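PDB 3THI: protein (thiaminase I) from Bacillus subtilis, which degrades thiamin as a transferase, displacing the thiazole group of the vitamin with another nucleophile. Local coordinates for residues Asp122-Leu127 / Leu192-Asn197; Thr156-Tyr161 / Arg347-Asp352; Val266-Lys271 / Lys280-Met285. All coordinates share one frame; numbering follows the deposited sequence.

Interaction 1 of 3, residues Asp122-Leu127 / Leu192-Asn197; sequences DNIYEL and LRLLIN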
ATOM      1  N   ASP A 122     -13.127  -8.689 -13.971  1.00 20.64           N
ATOM      2  CA  ASP A 122     -11.671  -8.772 -13.870  1.00 20.25           C
ATOM      3  C   ASP A 122     -10.946  -7.457 -14.118  1.00 19.58           C
ATOM      4  O   ASP A 122      -9.788  -7.310 -13.727  1.00 20.86           O
ATOM      5  CB  ASP A 122     -11.127  -9.835 -14.826  1.00 22.82           C
ATOM      6  CG  ASP A 122     -11.661 -11.221 -14.528  1.00 27.15           C
ATOM      7  OD1 ASP A 122     -11.702 -11.607 -13.335  1.00 28.30           O
ATOM      8  OD2 ASP A 122     -12.041 -11.923 -15.491  1.00 30.11           O
ATOM      9  N   ASN A 123     -11.601  -6.525 -14.810  1.00 20.07           N
ATOM     10  CA  ASN A 123     -11.006  -5.218 -15.089  1.00 16.31           C
ATOM     11  C   ASN A 123     -12.033  -4.104 -14.953  1.00 17.16           C
ATOM     12  O   ASN A 123     -13.231  -4.378 -14.794  1.00 13.52           O
ATOM     13  CB  ASN A 123     -10.311  -5.191 -16.456  1.00 18.05           C
ATOM     14  CG  ASN A 123     -11.250  -5.465 -17.603  1.00 17.03           C
ATOM     15  OD1 ASN A 123     -12.031  -4.607 -17.989  1.00 23.54           O
ATOM     16  ND2 ASN A 123     -11.165  -6.661 -18.168  1.00 17.38           N
ATOM     17  N   ILE A 124     -11.566  -2.854 -15.015  1.00 14.74           N
ATOM     18  CA  ILE A 124     -12.446  -1.692 -14.851  1.00 15.59           C
ATOM     19  C   ILE A 124     -13.491  -1.492 -15.955  1.00 16.90           C
ATOM     20  O   ILE A 124     -14.574  -0.967 -15.694  1.00 15.34           O
ATOM     21  CB  ILE A 124     -11.640  -0.373 -14.621  1.00 15.58           C
ATOM     22  CG1 ILE A 124     -10.722  -0.085 -15.812  1.00 16.99           C
ATOM     23  CG2 ILE A 124     -10.845  -0.462 -13.313  1.00 10.25           C
ATOM     24  CD1 ILE A 124     -10.105   1.295 -15.800  1.00 16.43           C
ATOM     25  N   TYR A 125     -13.173  -1.925 -17.173  1.00 18.44           N
ATOM     26  CA  TYR A 125     -14.104  -1.808 -18.291  1.00 21.19           C
ATOM     27  C   TYR A 125     -15.233  -2.818 -18.138  1.00 20.29           C
ATOM     28  O   TYR A 125     -16.374  -2.542 -18.500  1.00 24.18           O
ATOM     29  CB  TYR A 125     -13.372  -1.962 -19.624  1.00 27.31           C
ATOM     30  CG  TYR A 125     -12.377  -0.842 -19.864  1.00 31.59           C
ATOM     31  CD1 TYR A 125     -12.806   0.411 -20.314  1.00 29.97           C
ATOM     32  CD2 TYR A 125     -11.015  -1.013 -19.584  1.00 31.14           C
ATOM     33  CE1 TYR A 125     -11.909   1.469 -20.472  1.00 30.00           C
ATOM     34  CE2 TYR A 125     -10.108   0.045 -19.744  1.00 32.18           C
ATOM     35  CZ  TYR A 125     -10.568   1.285 -20.187  1.00 30.06           C
ATOM     36  OH  TYR A 125      -9.696   2.346 -20.333  1.00 32.18           O
ATOM     37  N   GLU A 126     -14.921  -3.980 -17.583  1.00 20.35           N
ATOM     38  CA  GLU A 126     -15.941  -4.995 -17.332  1.00 22.76           C
ATOM     39  C   GLU A 126     -16.785  -4.505 -16.150  1.00 23.51           C
ATOM     40  O   GLU A 126     -17.986  -4.781 -16.075  1.00 24.66           O
ATOM     41  CB  GLU A 126     -15.301  -6.342 -16.988  1.00 24.61           C
ATOM     42  CG  GLU A 126     -14.736  -7.109 -18.179  1.00 25.36           C
ATOM     43  CD  GLU A 126     -13.972  -8.354 -17.755  1.00 29.85           C
ATOM     44  OE1 GLU A 126     -13.760  -8.530 -16.538  1.00 31.10           O
ATOM     45  OE2 GLU A 126     -13.569  -9.155 -18.629  1.00 31.47           O
ATOM     46  N   LEU A 127     -16.152  -3.751 -15.247  1.00 20.83           N
ATOM     47  CA  LEU A 127     -16.835  -3.193 -14.082  1.00 21.44           C
ATOM     48  C   LEU A 127     -17.842  -2.150 -14.568  1.00 19.91           C
ATOM     49  O   LEU A 127     -18.966  -2.093 -14.083  1.00 18.80           O
ATOM     50  CB  LEU A 127     -15.828  -2.518 -13.141  1.00 22.89           C
ATOM     51  CG  LEU A 127     -16.022  -2.548 -11.618  1.00 22.64           C
ATOM     52  CD1 LEU A 127     -15.351  -1.315 -11.008  1.00 14.86           C
ATOM     53  CD2 LEU A 127     -17.489  -2.615 -11.223  1.00 14.83           C
ATOM     54  N   LEU A 192      -8.533   6.241 -15.898  1.00 16.66           N
ATOM     55  CA  LEU A 192      -8.768   6.996 -14.667  1.00 16.17           C
ATOM     56  C   LEU A 192     -10.100   7.746 -14.708  1.00 14.91           C
ATOM     57  O   LEU A 192     -10.788   7.848 -13.696  1.00 13.14           O
ATOM     58  CB  LEU A 192      -7.599   7.947 -14.379  1.00 16.56           C
ATOM     59  CG  LEU A 192      -6.205   7.330 -14.201  1.00 15.34           C
ATOM     60  CD1 LEU A 192      -5.176   8.417 -13.975  1.00 12.38           C
ATOM     61  CD2 LEU A 192      -6.202   6.347 -13.034  1.00 16.61           C
ATOM     62  N   ARG A 193     -10.464   8.254 -15.883  1.00 15.33           N
ATOM     63  CA  ARG A 193     -11.729   8.959 -16.054  1.00 15.65           C
ATOM     64  C   ARG A 193     -12.873   7.993 -15.886  1.00 15.17           C
ATOM     65  O   ARG A 193     -13.885   8.336 -15.288  1.00 18.04           O
ATOM     66  CB  ARG A 193     -11.841   9.589 -17.439  1.00 17.85           C
ATOM     67  CG  ARG A 193     -10.999  10.810 -17.604  1.00 23.29           C
ATOM     68  CD  ARG A 193     -11.218  11.456 -18.944  1.00 20.74           C
ATOM     69  NE  ARG A 193     -11.019  12.880 -18.777  1.00 28.23           N
ATOM     70  CZ  ARG A 193     -11.978  13.785 -18.916  1.00 26.37           C
ATOM     71  NH1 ARG A 193     -13.204  13.406 -19.248  1.00 27.85           N
ATOM     72  NH2 ARG A 193     -11.722  15.059 -18.661  1.00 27.38           N
ATOM     73  N   LEU A 194     -12.719   6.787 -16.432  1.00 14.80           N
ATOM     74  CA  LEU A 194     -13.761   5.774 -16.335  1.00 14.15           C
ATOM     75  C   LEU A 194     -14.080   5.508 -14.857  1.00 16.49           C
ATOM     76  O   LEU A 194     -15.248   5.388 -14.479  1.00 16.15           O
ATOM     77  CB  LEU A 194     -13.317   4.482 -17.017  1.00 14.07           C
ATOM     78  CG  LEU A 194     -14.442   3.461 -17.150  1.00 12.84           C
ATOM     79  CD1 LEU A 194     -15.551   4.048 -18.004  1.00 13.41           C
ATOM     80  CD2 LEU A 194     -13.927   2.175 -17.733  1.00 12.48           C
ATOM     81  N   LEU A 195     -13.032   5.456 -14.032  1.00 15.63           N
ATOM     82  CA  LEU A 195     -13.166   5.230 -12.599  1.00 16.46           C
ATOM     83  C   LEU A 195     -13.914   6.381 -11.944  1.00 16.01           C
ATOM     84  O   LEU A 195     -14.777   6.160 -11.100  1.00 21.43           O
ATOM     85  CB  LEU A 195     -11.793   5.103 -11.957  1.00 16.59           C
ATOM     86  CG  LEU A 195     -11.012   3.828 -12.206  1.00 16.50           C
ATOM     87  CD1 LEU A 195      -9.588   4.026 -11.751  1.00 14.50           C
ATOM     88  CD2 LEU A 195     -11.679   2.663 -11.483  1.00 15.69           C
ATOM     89  N   ILE A 196     -13.536   7.603 -12.304  1.00 14.23           N
ATOM     90  CA  ILE A 196     -14.170   8.806 -11.781  1.00 15.41           C
ATOM     91  C   ILE A 196     -15.629   8.824 -12.233  1.00 15.75           C
ATOM     92  O   ILE A 196     -16.535   9.158 -11.467  1.00 16.25           O
ATOM     93  CB  ILE A 196     -13.431  10.063 -12.284  1.00 13.50           C
ATOM     94  CG1 ILE A 196     -12.055  10.152 -11.611  1.00 12.62           C
ATOM     95  CG2 ILE A 196     -14.263  11.312 -12.047  1.00 13.18           C
ATOM     96  CD1 ILE A 196     -11.090  11.128 -12.274  1.00 12.71           C
ATOM     97  N   ASN A 197     -15.843   8.420 -13.478  1.00 14.91           N
ATOM     98  CA  ASN A 197     -17.183   8.366 -14.039  1.00 16.60           C
ATOM     99  C   ASN A 197     -18.076   7.392 -13.253  1.00 16.07           C
ATOM    100  O   ASN A 197     -19.273   7.648 -13.044  1.00 11.28           O
ATOM    101  CB  ASN A 197     -17.114   7.939 -15.507  1.00 19.19           C
ATOM    102  CG  ASN A 197     -18.444   8.079 -16.204  1.00 23.99           C
ATOM    103  OD1 ASN A 197     -19.005   9.178 -16.279  1.00 29.66           O
ATOM    104  ND2 ASN A 197     -18.970   6.972 -16.690  1.00 16.09           N
TER
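The phenol ring of Y125 meets L194 obliquely, so the methyl CD2 comes in neither over a face nor at an edge. L194 CD2 approaches the CD1-CE1 bond of the ring, 3.3 Å from Y125 CD1 and only slightly farther from Y125 CE1, at 3.5 Å, which makes this a close fit for carbon against carbon. Two torsions put the methyl there: chi1 (-171°) sends the leucine CG across toward helix 124-131, and chi2 (61°) turns CD2 to the ring. Y125 starts out from its backbone pointing away from helix 186-199, yet the ring swings back far enough to receive that methyl. The same L194 CD2 also touches the carbonyl oxygen of I124, 3.8 Å from I124 O. One residue on, L195 CD2 packs on I124 CG2 at 3.7 Å, the two side chains crossing at about a right angle. L195 also reaches I229 of strand 227-231 and M160 of helix 154-169.

The polar groups work within the helix start. N123 and E126 form a capping box: N123 OD1 takes the E126 N-H at 3.0 Å from above its carbonyl plane and, weakly, that of Y125, while E126 OE1 accepts a weak bond from N123 N and a short one from D122 N, 2.6 Å. D122 OD1 in turn forms a salt bridge with K248 NZ.

Between the segments themselves there is no polar bond, and van der Waals contact alone joins their side chains, while the cap receives E126 N and, less well, Y125 N.

Interaction 2 of 3, residues Thr156-Tyr161 / Arg347-Asp352; sequences TKASMY and RTWLKD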
ATOM      1  N   THR A 156      -1.890  10.308  -5.093  1.00 14.03           N
ATOM      2  CA  THR A 156      -2.670   9.082  -5.298  1.00 12.71           C
ATOM      3  C   THR A 156      -2.982   8.950  -6.792  1.00 12.04           C
ATOM      4  O   THR A 156      -2.740   7.906  -7.401  1.00 11.50           O
ATOM      5  CB  THR A 156      -3.995   9.118  -4.518  1.00 13.05           C
ATOM      6  OG1 THR A 156      -3.719   9.097  -3.117  1.00 19.16           O
ATOM      7  CG2 THR A 156      -4.859   7.924  -4.865  1.00 10.42           C
ATOM      8  N   LYS A 157      -3.512  10.027  -7.366  1.00 10.05           N
ATOM      9  CA  LYS A 157      -3.844  10.067  -8.779  1.00 12.19           C
ATOM     10  C   LYS A 157      -2.587   9.823  -9.620  1.00 12.55           C
ATOM     11  O   LYS A 157      -2.611   9.023 -10.557  1.00 12.88           O
ATOM     12  CB  LYS A 157      -4.437  11.423  -9.143  1.00 12.36           C
ATOM     13  CG  LYS A 157      -5.749  11.748  -8.476  1.00 18.29           C
ATOM     14  CD  LYS A 157      -6.208  13.128  -8.917  1.00 18.28           C
ATOM     15  CE  LYS A 157      -7.181  13.746  -7.958  1.00 14.51           C
ATOM     16  NZ  LYS A 157      -6.554  14.208  -6.716  1.00 14.73           N
ATOM     17  N   ALA A 158      -1.495  10.513  -9.277  1.00 13.29           N
ATOM     18  CA  ALA A 158      -0.220  10.371  -9.986  1.00 10.03           C
ATOM     19  C   ALA A 158       0.255   8.929  -9.919  1.00 10.11           C
ATOM     20  O   ALA A 158       0.762   8.381 -10.897  1.00 11.58           O
ATOM     21  CB  ALA A 158       0.818  11.291  -9.385  1.00  9.77           C
ATOM     22  N   SER A 159       0.062   8.310  -8.761  1.00 13.97           N
ATOM     23  CA  SER A 159       0.441   6.918  -8.560  1.00 15.31           C
ATOM     24  C   SER A 159      -0.419   5.977  -9.381  1.00 12.75           C
ATOM     25  O   SER A 159       0.086   5.018  -9.949  1.00 16.31           O
ATOM     26  CB  SER A 159       0.344   6.536  -7.088  1.00 14.89           C
ATOM     27  OG  SER A 159       1.418   7.092  -6.370  1.00 18.03           O
ATOM     28  N   MET A 160      -1.720   6.236  -9.424  1.00 10.40           N
ATOM     29  CA  MET A 160      -2.615   5.390 -10.196  1.00 12.94           C
ATOM     30  C   MET A 160      -2.262   5.507 -11.674  1.00 14.41           C
ATOM     31  O   MET A 160      -2.239   4.511 -12.401  1.00 13.18           O
ATOM     32  CB  MET A 160      -4.058   5.786  -9.946  1.00 12.82           C
ATOM     33  CG  MET A 160      -4.509   5.467  -8.545  1.00 14.44           C
ATOM     34  SD  MET A 160      -6.177   6.016  -8.242  1.00 14.41           S
ATOM     35  CE  MET A 160      -7.113   4.758  -9.105  1.00  7.52           C
ATOM     36  N   TYR A 161      -1.919   6.724 -12.089  1.00 14.15           N
ATOM     37  CA  TYR A 161      -1.521   6.995 -13.466  1.00 16.66           C
ATOM     38  C   TYR A 161      -0.311   6.126 -13.867  1.00 15.14           C
ATOM     39  O   TYR A 161      -0.329   5.430 -14.890  1.00 17.01           O
ATOM     40  CB  TYR A 161      -1.169   8.488 -13.633  1.00 13.49           C
ATOM     41  CG  TYR A 161      -0.680   8.833 -15.023  1.00 15.52           C
ATOM     42  CD1 TYR A 161      -1.585   9.112 -16.048  1.00 14.36           C
ATOM     43  CD2 TYR A 161       0.683   8.804 -15.336  1.00 13.07           C
ATOM     44  CE1 TYR A 161      -1.154   9.344 -17.354  1.00 14.04           C
ATOM     45  CE2 TYR A 161       1.126   9.035 -16.650  1.00 16.81           C
ATOM     46  CZ  TYR A 161       0.196   9.302 -17.647  1.00 16.15           C
ATOM     47  OH  TYR A 161       0.605   9.524 -18.935  1.00 15.32           O
ATOM     48  N   ARG A 347       9.776  13.218  -6.406  1.00 18.56           N
ATOM     49  CA  ARG A 347       9.207  14.425  -5.797  1.00 15.90           C
ATOM     50  C   ARG A 347       8.929  15.547  -6.797  1.00 16.22           C
ATOM     51  O   ARG A 347       7.854  16.137  -6.770  1.00 16.52           O
ATOM     52  CB  ARG A 347      10.063  14.928  -4.635  1.00 10.67           C
ATOM     53  CG  ARG A 347      10.147  13.953  -3.470  1.00 14.62           C
ATOM     54  CD  ARG A 347      10.554  14.661  -2.183  1.00 14.61           C
ATOM     55  NE  ARG A 347      10.912  13.746  -1.101  1.00 16.45           N
ATOM     56  CZ  ARG A 347      10.053  12.979  -0.432  1.00 17.58           C
ATOM     57  NH1 ARG A 347       8.755  12.981  -0.718  1.00 16.16           N
ATOM     58  NH2 ARG A 347      10.489  12.240   0.576  1.00 17.38           N
ATOM     59  N   THR A 348       9.864  15.802  -7.710  1.00 14.76           N
ATOM     60  CA  THR A 348       9.673  16.850  -8.707  1.00 17.66           C
ATOM     61  C   THR A 348       8.567  16.442  -9.679  1.00 18.12           C
ATOM     62  O   THR A 348       7.669  17.232  -9.971  1.00 17.08           O
ATOM     63  CB  THR A 348      10.990  17.162  -9.494  1.00 19.91           C
ATOM     64  OG1 THR A 348      11.987  17.647  -8.586  1.00 17.93           O
ATOM     65  CG2 THR A 348      10.746  18.236 -10.573  1.00 18.35           C
ATOM     66  N   TRP A 349       8.626  15.201 -10.152  1.00 15.24           N
ATOM     67  CA  TRP A 349       7.638  14.684 -11.085  1.00 16.95           C
ATOM     68  C   TRP A 349       6.232  14.739 -10.490  1.00 18.57           C
ATOM     69  O   TRP A 349       5.252  14.944 -11.207  1.00 21.24           O
ATOM     70  CB  TRP A 349       7.973  13.243 -11.480  1.00 18.12           C
ATOM     71  CG  TRP A 349       7.181  12.754 -12.666  1.00 18.22           C
ATOM     72  CD1 TRP A 349       7.563  12.802 -13.975  1.00 17.00           C
ATOM     73  CD2 TRP A 349       5.871  12.159 -12.651  1.00 20.53           C
ATOM     74  NE1 TRP A 349       6.577  12.278 -14.781  1.00 17.80           N
ATOM     75  CE2 TRP A 349       5.527  11.876 -13.997  1.00 21.49           C
ATOM     76  CE3 TRP A 349       4.950  11.843 -11.639  1.00 21.34           C
ATOM     77  CZ2 TRP A 349       4.302  11.288 -14.353  1.00 14.63           C
ATOM     78  CZ3 TRP A 349       3.724  11.258 -12.001  1.00 16.90           C
ATOM     79  CH2 TRP A 349       3.420  10.992 -13.346  1.00 17.98           C
ATOM     80  N   LEU A 350       6.134  14.534  -9.180  1.00 17.75           N
ATOM     81  CA  LEU A 350       4.853  14.569  -8.487  1.00 17.54           C
ATOM     82  C   LEU A 350       4.298  15.993  -8.455  1.00 20.92           C
ATOM     83  O   LEU A 350       3.089  16.203  -8.621  1.00 20.70           O
ATOM     84  CB  LEU A 350       5.020  14.022  -7.066  1.00 17.47           C
ATOM     85  CG  LEU A 350       4.391  12.679  -6.690  1.00 15.43           C
ATOM     86  CD1 LEU A 350       4.158  11.797  -7.885  1.00 11.14           C
ATOM     87  CD2 LEU A 350       5.272  12.001  -5.666  1.00 11.61           C
ATOM     88  N   LYS A 351       5.175  16.971  -8.239  1.00 20.90           N
ATOM     89  CA  LYS A 351       4.748  18.374  -8.218  1.00 25.41           C
ATOM     90  C   LYS A 351       4.265  18.772  -9.613  1.00 23.41           C
ATOM     91  O   LYS A 351       3.222  19.408  -9.766  1.00 23.32           O
ATOM     92  CB  LYS A 351       5.889  19.296  -7.778  1.00 25.62           C
ATOM     93  CG  LYS A 351       6.303  19.118  -6.330  1.00 33.99           C
ATOM     94  CD  LYS A 351       7.233  20.231  -5.862  1.00 40.85           C
ATOM     95  CE  LYS A 351       7.536  20.115  -4.370  1.00 42.87           C
ATOM     96  NZ  LYS A 351       8.114  21.376  -3.805  1.00 44.25           N
ATOM     97  N   ASP A 352       5.029  18.364 -10.622  1.00 21.19           N
ATOM     98  CA  ASP A 352       4.713  18.641 -12.014  1.00 22.48           C
ATOM     99  C   ASP A 352       3.399  17.992 -12.436  1.00 24.90           C
ATOM    100  O   ASP A 352       2.650  18.559 -13.245  1.00 25.25           O
ATOM    101  CB  ASP A 352       5.823  18.104 -12.925  1.00 25.47           C
ATOM    102  CG  ASP A 352       7.089  18.932 -12.870  1.00 26.94           C
ATOM    103  OD1 ASP A 352       7.025  20.103 -12.440  1.00 26.41           O
ATOM    104  OD2 ASP A 352       8.150  18.401 -13.279  1.00 32.18           O
TER
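W349 points the six-membered end of its indole at helix 154-169, where it meets A158 and Y161. W349 CZ3 lies 3.9 Å from A158 CB, with the methyl at the indole edge near the ring plane. The neighbouring corner, W349 CH2, comes 4.0 Å from Y161 CD2, again at the indole edge, while the tyrosine and tryptophan side chains cross at about a right angle. Turning CG of W349 anti to its main-chain N (chi1 -167°) carries the indole across the gap between the helices, although its CB does not head straight there. L350 adds a second grip on the alanine: L350 CD1 stands 3.7 Å from A158 CB, and lies in the indole plane at the edge of W349.

The small side chain of A158 thus takes both a ring edge and a methyl, where the segment axes approach to 10.2 Å at an angle of 105°. Polar ends are served elsewhere: W349 NE1 hydrogen-bonds to P179 O, and Y161 OH to N185 N. Helix 154-169 lies between two neighbours here, for M160 and Y161 also pack on helix 186-199, while L178 and L181, from the loop joining helices 154-169 and 186-199, touch W349 of helix 346-353.

Interaction 3 of 3, residues Val266-Lys271 / Lys280-Met285; sequences VSVNSK and KLANVM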
ATOM      1  N   VAL A 266      11.428  -1.311   5.622  1.00 10.99           N
ATOM      2  CA  VAL A 266      12.136  -0.772   6.776  1.00 13.21           C
ATOM      3  C   VAL A 266      13.578  -0.543   6.334  1.00 13.11           C
ATOM      4  O   VAL A 266      14.258  -1.483   5.890  1.00 12.26           O
ATOM      5  CB  VAL A 266      12.136  -1.754   7.981  1.00 10.45           C
ATOM      6  CG1 VAL A 266      12.499  -1.008   9.257  1.00  7.60           C
ATOM      7  CG2 VAL A 266      10.794  -2.461   8.104  1.00  3.85           C
ATOM      8  N   SER A 267      14.023   0.711   6.420  1.00 13.82           N
ATOM      9  CA  SER A 267      15.384   1.070   6.032  1.00 13.28           C
ATOM     10  C   SER A 267      16.158   1.673   7.194  1.00 13.30           C
ATOM     11  O   SER A 267      15.574   2.047   8.206  1.00 11.04           O
ATOM     12  CB  SER A 267      15.375   2.010   4.823  1.00 10.95           C
ATOM     13  OG  SER A 267      14.841   1.332   3.699  1.00 11.57           O
ATOM     14  N   VAL A 268      17.478   1.727   7.044  1.00 12.51           N
ATOM     15  CA  VAL A 268      18.369   2.254   8.069  1.00 11.83           C
ATOM     16  C   VAL A 268      19.096   3.490   7.551  1.00 13.43           C
ATOM     17  O   VAL A 268      19.575   3.516   6.420  1.00 12.85           O
ATOM     18  CB  VAL A 268      19.411   1.187   8.481  1.00  9.91           C
ATOM     19  CG1 VAL A 268      20.418   1.766   9.446  1.00  6.41           C
ATOM     20  CG2 VAL A 268      18.713  -0.023   9.076  1.00  7.57           C
ATOM     21  N   ASN A 269      19.169   4.513   8.389  1.00 13.63           N
ATOM     22  CA  ASN A 269      19.835   5.756   8.036  1.00 13.82           C
ATOM     23  C   ASN A 269      21.328   5.515   7.847  1.00 13.56           C
ATOM     24  O   ASN A 269      21.961   4.881   8.680  1.00 11.18           O
ATOM     25  CB  ASN A 269      19.617   6.779   9.148  1.00 14.24           C
ATOM     26  CG  ASN A 269      19.810   8.200   8.678  1.00 12.36           C
ATOM     27  OD1 ASN A 269      20.776   8.511   7.983  1.00 13.98           O
ATOM     28  ND2 ASN A 269      18.881   9.069   9.043  1.00 11.83           N
ATOM     29  N   SER A 270      21.900   6.036   6.765  1.00 16.23           N
ATOM     30  CA  SER A 270      23.332   5.856   6.522  1.00 16.44           C
ATOM     31  C   SER A 270      24.155   6.571   7.577  1.00 13.52           C
ATOM     32  O   SER A 270      25.309   6.229   7.799  1.00 13.77           O
ATOM     33  CB  SER A 270      23.737   6.353   5.125  1.00 20.69           C
ATOM     34  OG  SER A 270      23.549   7.749   4.990  1.00 28.69           O
ATOM     35  N   LYS A 271      23.545   7.549   8.237  1.00 15.53           N
ATOM     36  CA  LYS A 271      24.222   8.326   9.262  1.00 18.45           C
ATOM     37  C   LYS A 271      24.057   7.761  10.669  1.00 18.05           C
ATOM     38  O   LYS A 271      24.625   8.299  11.616  1.00 21.64           O
ATOM     39  CB  LYS A 271      23.737   9.777   9.230  1.00 19.91           C
ATOM     40  CG  LYS A 271      23.836  10.447   7.861  1.00 26.09           C
ATOM     41  CD  LYS A 271      25.270  10.456   7.305  1.00 30.18           C
ATOM     42  CE  LYS A 271      25.354  11.174   5.943  1.00 23.75           C
ATOM     43  NZ  LYS A 271      24.887  12.598   6.013  1.00 28.51           N
ATOM     44  N   LYS A 280      19.533  -4.647  13.207  1.00 14.77           N
ATOM     45  CA  LYS A 280      18.879  -5.610  14.069  1.00 12.46           C
ATOM     46  C   LYS A 280      17.425  -5.175  14.293  1.00 12.67           C
ATOM     47  O   LYS A 280      16.504  -5.989  14.229  1.00 13.41           O
ATOM     48  CB  LYS A 280      19.650  -5.709  15.381  1.00 16.56           C
ATOM     49  CG  LYS A 280      19.424  -7.007  16.135  1.00 26.14           C
ATOM     50  CD  LYS A 280      20.212  -7.068  17.426  1.00 28.02           C
ATOM     51  CE  LYS A 280      20.008  -8.413  18.107  1.00 31.15           C
ATOM     52  NZ  LYS A 280      20.668  -8.478  19.445  1.00 32.34           N
ATOM     53  N   LEU A 281      17.227  -3.880  14.531  1.00 13.07           N
ATOM     54  CA  LEU A 281      15.896  -3.312  14.735  1.00 12.14           C
ATOM     55  C   LEU A 281      15.062  -3.396  13.456  1.00 10.45           C
ATOM     56  O   LEU A 281      13.886  -3.760  13.494  1.00 11.01           O
ATOM     57  CB  LEU A 281      16.010  -1.853  15.199  1.00 15.74           C
ATOM     58  CG  LEU A 281      14.696  -1.092  15.396  1.00 15.29           C
ATOM     59  CD1 LEU A 281      13.825  -1.766  16.457  1.00 13.24           C
ATOM     60  CD2 LEU A 281      14.997   0.331  15.778  1.00 15.84           C
ATOM     61  N   ALA A 282      15.665  -3.039  12.323  1.00 10.72           N
ATOM     62  CA  ALA A 282      14.974  -3.113  11.038  1.00  8.82           C
ATOM     63  C   ALA A 282      14.431  -4.532  10.828  1.00  9.62           C
ATOM     64  O   ALA A 282      13.292  -4.723  10.419  1.00  8.20           O
ATOM     65  CB  ALA A 282      15.934  -2.742   9.908  1.00  9.86           C
ATOM     66  N   ASN A 283      15.253  -5.525  11.145  1.00 11.70           N
ATOM     67  CA  ASN A 283      14.859  -6.918  11.009  1.00 13.12           C
ATOM     68  C   ASN A 283      13.702  -7.291  11.920  1.00 15.71           C
ATOM     69  O   ASN A 283      12.780  -7.993  11.495  1.00 14.85           O
ATOM     70  CB  ASN A 283      16.053  -7.833  11.246  1.00 11.71           C
ATOM     71  CG  ASN A 283      16.784  -8.154   9.963  1.00 15.07           C
ATOM     72  OD1 ASN A 283      16.269  -8.880   9.108  1.00 14.29           O
ATOM     73  ND2 ASN A 283      17.969  -7.589   9.800  1.00  9.77           N
ATOM     74  N   VAL A 284      13.759  -6.832  13.170  1.00 16.23           N
ATOM     75  CA  VAL A 284      12.695  -7.086  14.142  1.00 15.54           C
ATOM     76  C   VAL A 284      11.407  -6.455  13.602  1.00 14.03           C
ATOM     77  O   VAL A 284      10.377  -7.110  13.517  1.00 17.79           O
ATOM     78  CB  VAL A 284      13.033  -6.479  15.542  1.00 17.54           C
ATOM     79  CG1 VAL A 284      11.799  -6.463  16.428  1.00 16.79           C
ATOM     80  CG2 VAL A 284      14.141  -7.282  16.227  1.00 17.83           C
ATOM     81  N   MET A 285      11.493  -5.202  13.171  1.00 13.86           N
ATOM     82  CA  MET A 285      10.330  -4.501  12.646  1.00 11.68           C
ATOM     83  C   MET A 285       9.713  -5.198  11.455  1.00 10.91           C
ATOM     84  O   MET A 285       8.515  -5.108  11.235  1.00 11.34           O
ATOM     85  CB  MET A 285      10.702  -3.077  12.275  1.00 11.31           C
ATOM     86  CG  MET A 285      11.109  -2.236  13.454  1.00 12.64           C
ATOM     87  SD  MET A 285      11.621  -0.599  12.968  1.00 14.63           S
ATOM     88  CE  MET A 285      10.065   0.085  12.527  1.00 13.07           C
TER
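V266 drives its CG1 methyl into the helix at A282, standing 3.7 Å from A282 CA and 3.9 Å from A282 CB. That methyl is the branch placed opposite the main-chain N (chi1 -163°), and it serves two helix residues at once, because M285 SD lies 3.8 Å from V266 CG1. The methionine reaches this spot by running extended from CB and then bending at its last torsion (chi3 72°), which brings the sulfur alongside the valine while the chain crosses it at a slant. V268, two residues along the strand, uses its other branch: V268 CG2 meets A282 CB at 4.0 Å, so the alanine methyl is touched by both valines.

This is a strand followed by a helix that folds back over it. The axes of 266-269 and 280-285 come within 8.1 Å and their directions differ by 166°. Such layering of helix on sheet is consistent with the periplasmic-binding-protein-like fold to which the family is related. The strand pairs with 52-56 and 96-112, and V266 and M285 both touch V52.

Farther along, N269 OD1 accepts a nearly straight hydrogen bond from K271 N at 2.9 Å, making an Asx turn. Its ND2 goes to L50 O, tying the same amide group to the segment just before strand 52-56. In the helix, N283 ND2 hydrogen-bonds to D76 O, and N283 OD1 accepts a hydrogen bond from D78 N.

Overall arrangement
Reading from the N terminus, residues 122-127 open interaction 1 and 156-161 then open interaction 2 before 192-197 close the first, so the two cross along the chain. They also touch in space: L195 and L192 of interaction 1 pack on M160 and Y161 of interaction 2, joining helices 154-169 and 186-199. Interaction 3 spans only 266-285, after interaction 1 is complete, and nests wholly within the long loop that 347-352 close by returning to interaction 2. It binds strand 260-269 to the helix that follows, on the other side of the chain's centre from interaction 1, with nearest atoms about 27 Å apart. Interaction 2 brings helix 346-353, late in the chain, back to helix 154-169.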